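Local coordinates for protein L-ribulose 3-epimerase (Methylomonas sp. DH-1, PDB 7CJ7) that catalyses the manganese-dependent epimerisation of ketoses at C3, with highest activity on L-ribulose, as a homodimeric TIM-barrel enzyme, at residues Ala66-Gly71 against Asp98-Leu103; Lys27-Ala32 against Asp38-Ala43. All coordinates share one frame; numbering follows the deposited sequence.

Contact 1. Residues Ala66-Gly71 against Asp98-Leu103; sequences AHASLG and DVLYAL. With SOL (L-sorbose), chain C.
Leu100 meets Ala68 and the backbone around it where helix 83-102 covers strand 65-72 in the TIM barrel; with strand 107-112 the two form a beta-alpha-beta unit. The short axes run nearly antiparallel, at 168° and 8.6 Å apart. One methyl carries the tight part: Leu100 CD1 stands 3.9 Å from Ala68 N, 4.0 Å from His67 CA and 4.1 Å from Ala68 CB, lying over the strand backbone. CB of Leu100 leaves the helix to one side of the strand; the extended first torsion (CG anti to the backbone N, chi1 176°) carries the branched end across. Leu108 and Ile147 also touch this side chain. The contact is looser at the helix end, where the side chains of Ala66 and Leu103 point across but stay beyond 4.5 Å. Here a water bridges the backbones, accepting from Ala66 N and donating to Leu103 O, and on the outer face of the helix Tyr101 and Ala102 are exposed. His67 turns its side chain away from the helix, its NE2 hydrogen-bonded to Glu8 and its ring edge-to-face with Tyr39. Farther along the strand, Ser69, Leu70 and Gly71 belong to the sugar pocket. Ser69 is a residue that binds D-allulose and D-fructose, and its OG accepts a hydrogen bond from O6 of L-sorbose at 2.6 Å.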
ATOM      1  N   ALA A  66      20.846  -4.835  20.332  1.00 11.94           N
ATOM      2  CA  ALA A  66      19.438  -4.474  20.075  1.00 11.58           C
ATOM      3  C   ALA A  66      19.349  -3.020  19.615  1.00 11.86           C
ATOM      4  O   ALA A  66      20.101  -2.171  20.120  1.00 12.86           O
ATOM      5  CB  ALA A  66      18.603  -4.725  21.305  1.00 13.18           C
ATOM      6  N   HIS A  67      18.472  -2.773  18.652  1.00 10.83           N
ATOM      7  CA  HIS A  67      17.942  -1.434  18.322  1.00 11.58           C
ATOM      8  C   HIS A  67      16.430  -1.513  18.516  1.00  9.80           C
ATOM      9  O   HIS A  67      15.917  -2.607  18.747  1.00  9.66           O
ATOM     10  CB  HIS A  67      18.361  -0.995  16.913  1.00 11.40           C
ATOM     11  CG  HIS A  67      19.832  -0.857  16.733  1.00 12.63           C
ATOM     12  ND1 HIS A  67      20.606  -0.024  17.536  1.00 14.50           N
ATOM     13  CD2 HIS A  67      20.674  -1.420  15.838  1.00 12.80           C
ATOM     14  CE1 HIS A  67      21.862  -0.081  17.131  1.00 14.68           C
ATOM     15  NE2 HIS A  67      21.929  -0.933  16.089  1.00 14.53           N
ATOM     16  N   ALA A  68      15.726  -0.399  18.446  1.00 10.16           N
ATOM     17  CA  ALA A  68      14.270  -0.393  18.692  1.00 10.53           C
ATOM     18  C   ALA A  68      13.570   0.416  17.606  1.00 10.88           C
ATOM     19  O   ALA A  68      14.103   1.425  17.176  1.00 11.87           O
ATOM     20  CB  ALA A  68      13.982   0.152  20.065  1.00 13.15           C
ATOM     21  N   SER A  69      12.390  -0.033  17.213  1.00 12.30           N
ATOM     22  CA  SER A  69      11.490   0.695  16.298  1.00 12.74           C
ATOM     23  C   SER A  69      10.121   0.772  16.966  1.00 13.52           C
ATOM     24  O   SER A  69       9.821  -0.077  17.829  1.00 14.85           O
ATOM     25  CB  SER A  69      11.432   0.027  14.944  1.00 14.70           C
ATOM     26  OG  SER A  69      10.848  -1.262  15.036  1.00 17.39           O
ATOM     27  N   LEU A  70       9.325   1.769  16.602  1.00 12.92           N
ATOM     28  CA  LEU A  70       7.908   1.783  17.017  1.00 13.53           C
ATOM     29  C   LEU A  70       7.109   2.620  16.030  1.00 11.75           C
ATOM     30  O   LEU A  70       7.703   3.273  15.180  1.00 13.91           O
ATOM     31  CB  LEU A  70       7.806   2.326  18.441  1.00 14.85           C
ATOM     32  CG  LEU A  70       8.286   3.761  18.625  1.00 15.74           C
ATOM     33  CD1 LEU A  70       7.193   4.756  18.259  1.00 16.02           C
ATOM     34  CD2 LEU A  70       8.774   3.991  20.041  1.00 18.39           C
ATOM     35  N   GLY A  71       5.796   2.491  16.118  1.00 12.68           N
ATOM     36  CA  GLY A  71       4.832   3.435  15.552  1.00 12.62           C
ATOM     37  C   GLY A  71       3.995   4.012  16.665  1.00 12.14           C
ATOM     38  O   GLY A  71       3.710   3.286  17.624  1.00 12.95           O
ATOM     39  N   ASP A  98      14.450   5.654  26.779  1.00 10.05           N
ATOM     40  CA  ASP A  98      14.977   5.161  28.078  1.00 11.17           C
ATOM     41  C   ASP A  98      15.217   3.651  27.983  1.00 10.63           C
ATOM     42  O   ASP A  98      16.255   3.172  28.474  1.00 10.56           O
ATOM     43  CB  ASP A  98      14.018   5.478  29.223  1.00 12.67           C
ATOM     44  CG  ASP A  98      13.900   6.957  29.581  1.00 15.68           C
ATOM     45  OD1 ASP A  98      14.718   7.769  29.089  1.00 15.82           O
ATOM     46  OD2 ASP A  98      13.006   7.278  30.379  1.00 18.71           O
ATOM     47  N   VAL A  99      14.274   2.919  27.401  1.00  9.97           N
ATOM     48  CA  VAL A  99      14.373   1.442  27.265  1.00  9.99           C
ATOM     49  C   VAL A  99      15.567   1.131  26.365  1.00  9.54           C
ATOM     50  O   VAL A  99      16.369   0.263  26.725  1.00  9.46           O
ATOM     51  CB  VAL A  99      13.079   0.830  26.712  1.00 10.89           C
ATOM     52  CG1 VAL A  99      13.283  -0.617  26.280  1.00 11.80           C
ATOM     53  CG2 VAL A  99      11.960   0.932  27.733  1.00 11.67           C
ATOM     54  N   LEU A 100      15.678   1.839  25.236  1.00  9.62           N
ATOM     55  CA  LEU A 100      16.768   1.612  24.261  1.00 10.40           C
ATOM     56  C   LEU A 100      18.114   1.853  24.954  1.00 10.08           C
ATOM     57  O   LEU A 100      18.999   1.007  24.825  1.00 10.21           O
ATOM     58  CB  LEU A 100      16.572   2.548  23.072  1.00 10.85           C
ATOM     59  CG  LEU A 100      17.663   2.508  22.008  1.00 12.27           C
ATOM     60  CD1 LEU A 100      17.746   1.141  21.346  1.00 13.22           C
ATOM     61  CD2 LEU A 100      17.405   3.583  20.969  1.00 14.09           C
ATOM     62  N   TYR A 101      18.252   2.955  25.694  1.00  9.77           N
ATOM     63  CA  TYR A 101      19.500   3.281  26.432  1.00  9.84           C
ATOM     64  C   TYR A 101      19.840   2.142  27.401  1.00 10.19           C
ATOM     65  O   TYR A 101      21.016   1.725  27.465  1.00 11.21           O
ATOM     66  CB  TYR A 101      19.382   4.598  27.198  1.00 11.15           C
ATOM     67  CG  TYR A 101      20.605   4.921  28.023  1.00 11.65           C
ATOM     68  CD1 TYR A 101      21.705   5.547  27.462  1.00 12.53           C
ATOM     69  CD2 TYR A 101      20.670   4.571  29.358  1.00 12.44           C
ATOM     70  CE1 TYR A 101      22.829   5.843  28.215  1.00 12.29           C
ATOM     71  CE2 TYR A 101      21.789   4.846  30.122  1.00 13.39           C
ATOM     72  CZ  TYR A 101      22.872   5.487  29.549  1.00 12.74           C
ATOM     73  OH  TYR A 101      23.961   5.775  30.316  1.00 14.21           O
ATOM     74  N   ALA A 102      18.840   1.632  28.118  1.00  9.92           N
ATOM     75  CA  ALA A 102      19.016   0.574  29.140  1.00 10.58           C
ATOM     76  C   ALA A 102      19.496  -0.731  28.478  1.00 11.32           C
ATOM     77  O   ALA A 102      20.219  -1.503  29.137  1.00 11.77           O
ATOM     78  CB  ALA A 102      17.734   0.390  29.913  1.00  9.95           C
ATOM     79  N   LEU A 103      19.131  -0.968  27.214  1.00 11.86           N
ATOM     80  CA  LEU A 103      19.526  -2.184  26.456  1.00 12.71           C
ATOM     81  C   LEU A 103      20.851  -1.966  25.722  1.00 13.00           C
ATOM     82  O   LEU A 103      21.276  -2.899  25.013  1.00 14.36           O
ATOM     83  CB  LEU A 103      18.413  -2.560  25.479  1.00 13.87           C
ATOM     84  CG  LEU A 103      17.121  -3.016  26.151  1.00 13.80           C
ATOM     85  CD1 LEU A 103      16.068  -3.369  25.122  1.00 15.12           C
ATOM     86  CD2 LEU A 103      17.384  -4.192  27.078  1.00 14.54           C
TER
HETATM   87  C1  SOL C 301       5.810  -0.496   9.076  1.00 18.34           C
HETATM   88  O1  SOL C 301       5.216  -0.767   7.829  1.00 15.98           O
HETATM   89  C2  SOL C 301       7.287  -0.725   9.050  1.00 16.34           C
HETATM   90  O2  SOL C 301       7.897  -0.719   7.994  1.00 14.15           O
HETATM   91  C3  SOL C 301       7.998  -1.017  10.364  1.00 18.35           C
HETATM   92  O3  SOL C 301       9.382  -0.772  10.253  1.00 13.86           O
HETATM   93  C4  SOL C 301       7.404  -0.206  11.511  1.00 21.18           C
HETATM   94  O4  SOL C 301       7.566   1.188  11.240  1.00 28.39           O
HETATM   95  C5  SOL C 301       8.039  -0.509  12.870  1.00 24.39           C
HETATM   96  O5  SOL C 301       7.550   0.419  13.837  1.00 31.17           O
HETATM   97  C6  SOL C 301       7.769  -1.914  13.364  1.00 26.53           C
HETATM   98  O6  SOL C 301       8.428  -2.143  14.613  1.00 23.74           O
HETATM   99  O   HOH W   1      22.547  -3.494  22.417  1.00 20.64           O

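Contact 2. Residues Lys27-Ala32 against Asp38-Ala43; sequences KAIAGA and DYIEIA
Ala28 and Ile40 make the closest approach between segments 27-32 and 38-43, on helix 22-35 and strand 39-43, the helix and second strand of a beta-alpha-beta unit starting at strand 8-12. The short axes lie 8.5 Å apart with their directions at 146°. Along the helix, Ala28 comes first: its CB points at the strand and meets Ile40 CD1 at 3.6 Å. The same methyl lies 3.6 Å from Ala28 O, a packing contact. Ile29 follows, flanking the isoleucine through CG1, 4.3 Å from Ile40 CG2; its side chain also touches Leu58 and Leu59 of helix 52-61. One turn beyond Ala28, Ala32 offers its CB to Ile40 CB at 4.4 Å, and the CA atoms of these two residues, 6.3 Å apart, are the nearest backbone pair. Ile40 thus reaches all three with different parts of one side chain. CG1 lies anti to the backbone N (chi1 -179°), and a chi2 of 147°, off the staggered value, brings CD1 to Ala28, while CG2 faces Ile29. All four residues are buried and the contacts between side chains are apolar, which implies that helix and strand are held by shape and exclusion of water, without directional bonds.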
ATOM      1  N   LYS A  27      12.785 -16.556  22.570  1.00 12.56           N
ATOM      2  CA  LYS A  27      12.545 -17.202  21.258  1.00 14.22           C
ATOM      3  C   LYS A  27      13.145 -16.314  20.168  1.00 13.05           C
ATOM      4  O   LYS A  27      13.894 -16.836  19.314  1.00 13.97           O
ATOM      5  CB  LYS A  27      11.043 -17.417  21.064  1.00 16.89           C
ATOM      6  CG  LYS A  27      10.633 -18.216  19.843  1.00 20.79           C
ATOM      7  CD  LYS A  27       9.191 -18.645  19.974  1.00 26.29           C
ATOM      8  CE  LYS A  27       8.690 -19.514  18.846  1.00 32.82           C
ATOM      9  NZ  LYS A  27       8.404 -18.707  17.636  1.00 37.19           N
ATOM     10  N   ALA A  28      12.855 -15.011  20.222  1.00 12.95           N
ATOM     11  CA  ALA A  28      13.276 -14.035  19.193  1.00 12.16           C
ATOM     12  C   ALA A  28      14.797 -13.846  19.248  1.00 11.22           C
ATOM     13  O   ALA A  28      15.438 -13.839  18.189  1.00 11.94           O
ATOM     14  CB  ALA A  28      12.535 -12.736  19.378  1.00 12.24           C
ATOM     15  N   ILE A  29      15.356 -13.695  20.446  1.00 11.11           N
ATOM     16  CA  ILE A  29      16.809 -13.413  20.618  1.00 11.42           C
ATOM     17  C   ILE A  29      17.598 -14.664  20.219  1.00 11.92           C
ATOM     18  O   ILE A  29      18.551 -14.535  19.433  1.00 12.40           O
ATOM     19  CB  ILE A  29      17.103 -12.891  22.035  1.00 11.50           C
ATOM     20  CG1 ILE A  29      16.586 -11.455  22.174  1.00 11.34           C
ATOM     21  CG2 ILE A  29      18.585 -12.999  22.367  1.00 11.51           C
ATOM     22  CD1 ILE A  29      16.571 -10.914  23.585  1.00 12.12           C
ATOM     23  N   ALA A  30      17.170 -15.841  20.664  1.00 11.99           N
ATOM     24  CA  ALA A  30      17.808 -17.124  20.291  1.00 12.43           C
ATOM     25  C   ALA A  30      17.714 -17.307  18.769  1.00 12.69           C
ATOM     26  O   ALA A  30      18.713 -17.720  18.153  1.00 13.85           O
ATOM     27  CB  ALA A  30      17.177 -18.266  21.053  1.00 13.54           C
ATOM     28  N   GLY A  31      16.568 -16.958  18.175  1.00 13.52           N
ATOM     29  CA  GLY A  31      16.331 -17.072  16.723  1.00 12.74           C
ATOM     30  C   GLY A  31      17.275 -16.187  15.921  1.00 12.16           C
ATOM     31  O   GLY A  31      17.917 -16.691  14.985  1.00 11.62           O
ATOM     32  N   ALA A  32      17.356 -14.899  16.261  1.00 11.78           N
ATOM     33  CA  ALA A  32      18.247 -13.926  15.589  1.00 10.88           C
ATOM     34  C   ALA A  32      19.710 -14.365  15.734  1.00 11.63           C
ATOM     35  O   ALA A  32      20.444 -14.323  14.729  1.00 10.68           O
ATOM     36  CB  ALA A  32      18.005 -12.552  16.140  1.00 10.79           C
ATOM     37  N   ASP A  38      23.550  -9.735  13.764  1.00 10.43           N
ATOM     38  CA  ASP A  38      24.324  -8.920  14.733  1.00 11.27           C
ATOM     39  C   ASP A  38      23.394  -8.345  15.807  1.00 10.58           C
ATOM     40  O   ASP A  38      23.840  -8.189  16.958  1.00 10.36           O
ATOM     41  CB  ASP A  38      25.060  -7.785  14.023  1.00 11.80           C
ATOM     42  CG  ASP A  38      26.027  -8.280  12.970  1.00 13.57           C
ATOM     43  OD1 ASP A  38      26.866  -9.129  13.318  1.00 15.59           O
ATOM     44  OD2 ASP A  38      25.929  -7.822  11.818  1.00 15.46           O
ATOM     45  N   TYR A  39      22.157  -8.008  15.453  1.00  9.74           N
ATOM     46  CA  TYR A  39      21.214  -7.383  16.413  1.00  9.32           C
ATOM     47  C   TYR A  39      19.794  -7.849  16.124  1.00  8.81           C
ATOM     48  O   TYR A  39      19.505  -8.376  15.036  1.00  9.71           O
ATOM     49  CB  TYR A  39      21.324  -5.853  16.384  1.00  9.30           C
ATOM     50  CG  TYR A  39      20.831  -5.191  15.123  1.00  9.16           C
ATOM     51  CD1 TYR A  39      19.515  -4.796  14.985  1.00  8.99           C
ATOM     52  CD2 TYR A  39      21.673  -4.977  14.050  1.00  9.46           C
ATOM     53  CE1 TYR A  39      19.057  -4.180  13.832  1.00  9.37           C
ATOM     54  CE2 TYR A  39      21.226  -4.382  12.882  1.00  9.14           C
ATOM     55  CZ  TYR A  39      19.907  -4.000  12.759  1.00  8.90           C
ATOM     56  OH  TYR A  39      19.458  -3.426  11.602  1.00 10.17           O
ATOM     57  N   ILE A  40      18.936  -7.666  17.116  1.00  8.77           N
ATOM     58  CA  ILE A  40      17.461  -7.799  16.960  1.00  9.85           C
ATOM     59  C   ILE A  40      16.863  -6.397  17.065  1.00 10.11           C
ATOM     60  O   ILE A  40      17.349  -5.590  17.878  1.00  9.92           O
ATOM     61  CB  ILE A  40      16.883  -8.757  18.011  1.00 10.65           C
ATOM     62  CG1 ILE A  40      15.372  -8.902  17.822  1.00 11.49           C
ATOM     63  CG2 ILE A  40      17.242  -8.293  19.411  1.00 11.80           C
ATOM     64  CD1 ILE A  40      14.841 -10.244  18.174  1.00 12.76           C
ATOM     65  N   GLU A  41      15.860  -6.115  16.238  1.00 10.22           N
ATOM     66  CA  GLU A  41      15.107  -4.856  16.300  1.00 10.29           C
ATOM     67  C   GLU A  41      13.839  -5.131  17.092  1.00 10.35           C
ATOM     68  O   GLU A  41      12.984  -5.875  16.610  1.00 11.10           O
ATOM     69  CB  GLU A  41      14.817  -4.322  14.903  1.00 10.49           C
ATOM     70  CG  GLU A  41      14.207  -2.935  14.927  1.00 10.29           C
ATOM     71  CD  GLU A  41      13.930  -2.430  13.532  1.00 11.79           C
ATOM     72  OE1 GLU A  41      14.910  -2.268  12.767  1.00 12.60           O
ATOM     73  OE2 GLU A  41      12.740  -2.257  13.204  1.00 13.12           O
ATOM     74  N   ILE A  42      13.765  -4.580  18.292  1.00 10.76           N
ATOM     75  CA  ILE A  42      12.602  -4.787  19.199  1.00 12.29           C
ATOM     76  C   ILE A  42      11.522  -3.767  18.850  1.00 13.17           C
ATOM     77  O   ILE A  42      11.848  -2.584  18.777  1.00 13.76           O
ATOM     78  CB  ILE A  42      13.052  -4.696  20.667  1.00 13.71           C
ATOM     79  CG1 ILE A  42      14.136  -5.735  20.967  1.00 14.24           C
ATOM     80  CG2 ILE A  42      11.851  -4.827  21.585  1.00 15.49           C
ATOM     81  CD1 ILE A  42      14.784  -5.590  22.326  1.00 15.28           C
ATOM     82  N   ALA A  43      10.293  -4.229  18.639  1.00 14.47           N
ATOM     83  CA  ALA A  43       9.102  -3.384  18.401  1.00 17.66           C
ATOM     84  C   ALA A  43       8.599  -2.873  19.756  1.00 19.01           C
ATOM     85  O   ALA A  43       8.200  -3.700  20.582  1.00 23.84           O
ATOM     86  CB  ALA A  43       8.060  -4.196  17.674  1.00 20.46           C
TER

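Overall arrangement
Both contacts pack an outer helix against a strand of the same parallel eight-stranded barrel, and their centres lie 12 Å apart. They come in series along the chain: contact 2 is complete before contact 1 begins. Their strands, 39-43 and 65-72, are neighbours in the sheet, and the two contacts touch directly through a probable backbone hydrogen bond between His67 O and Ile42 N at 3.0 Å. Helix 52-61 lies between them in sequence and touches residues of both. On the strand faces turned from these helices, Ser69 OG and Glu41 OE2 are 2.8 Å apart, a probable hydrogen bond that connects the sugar-binding serine with a glutamate also hydrogen-bonded to His211, a manganese ligand.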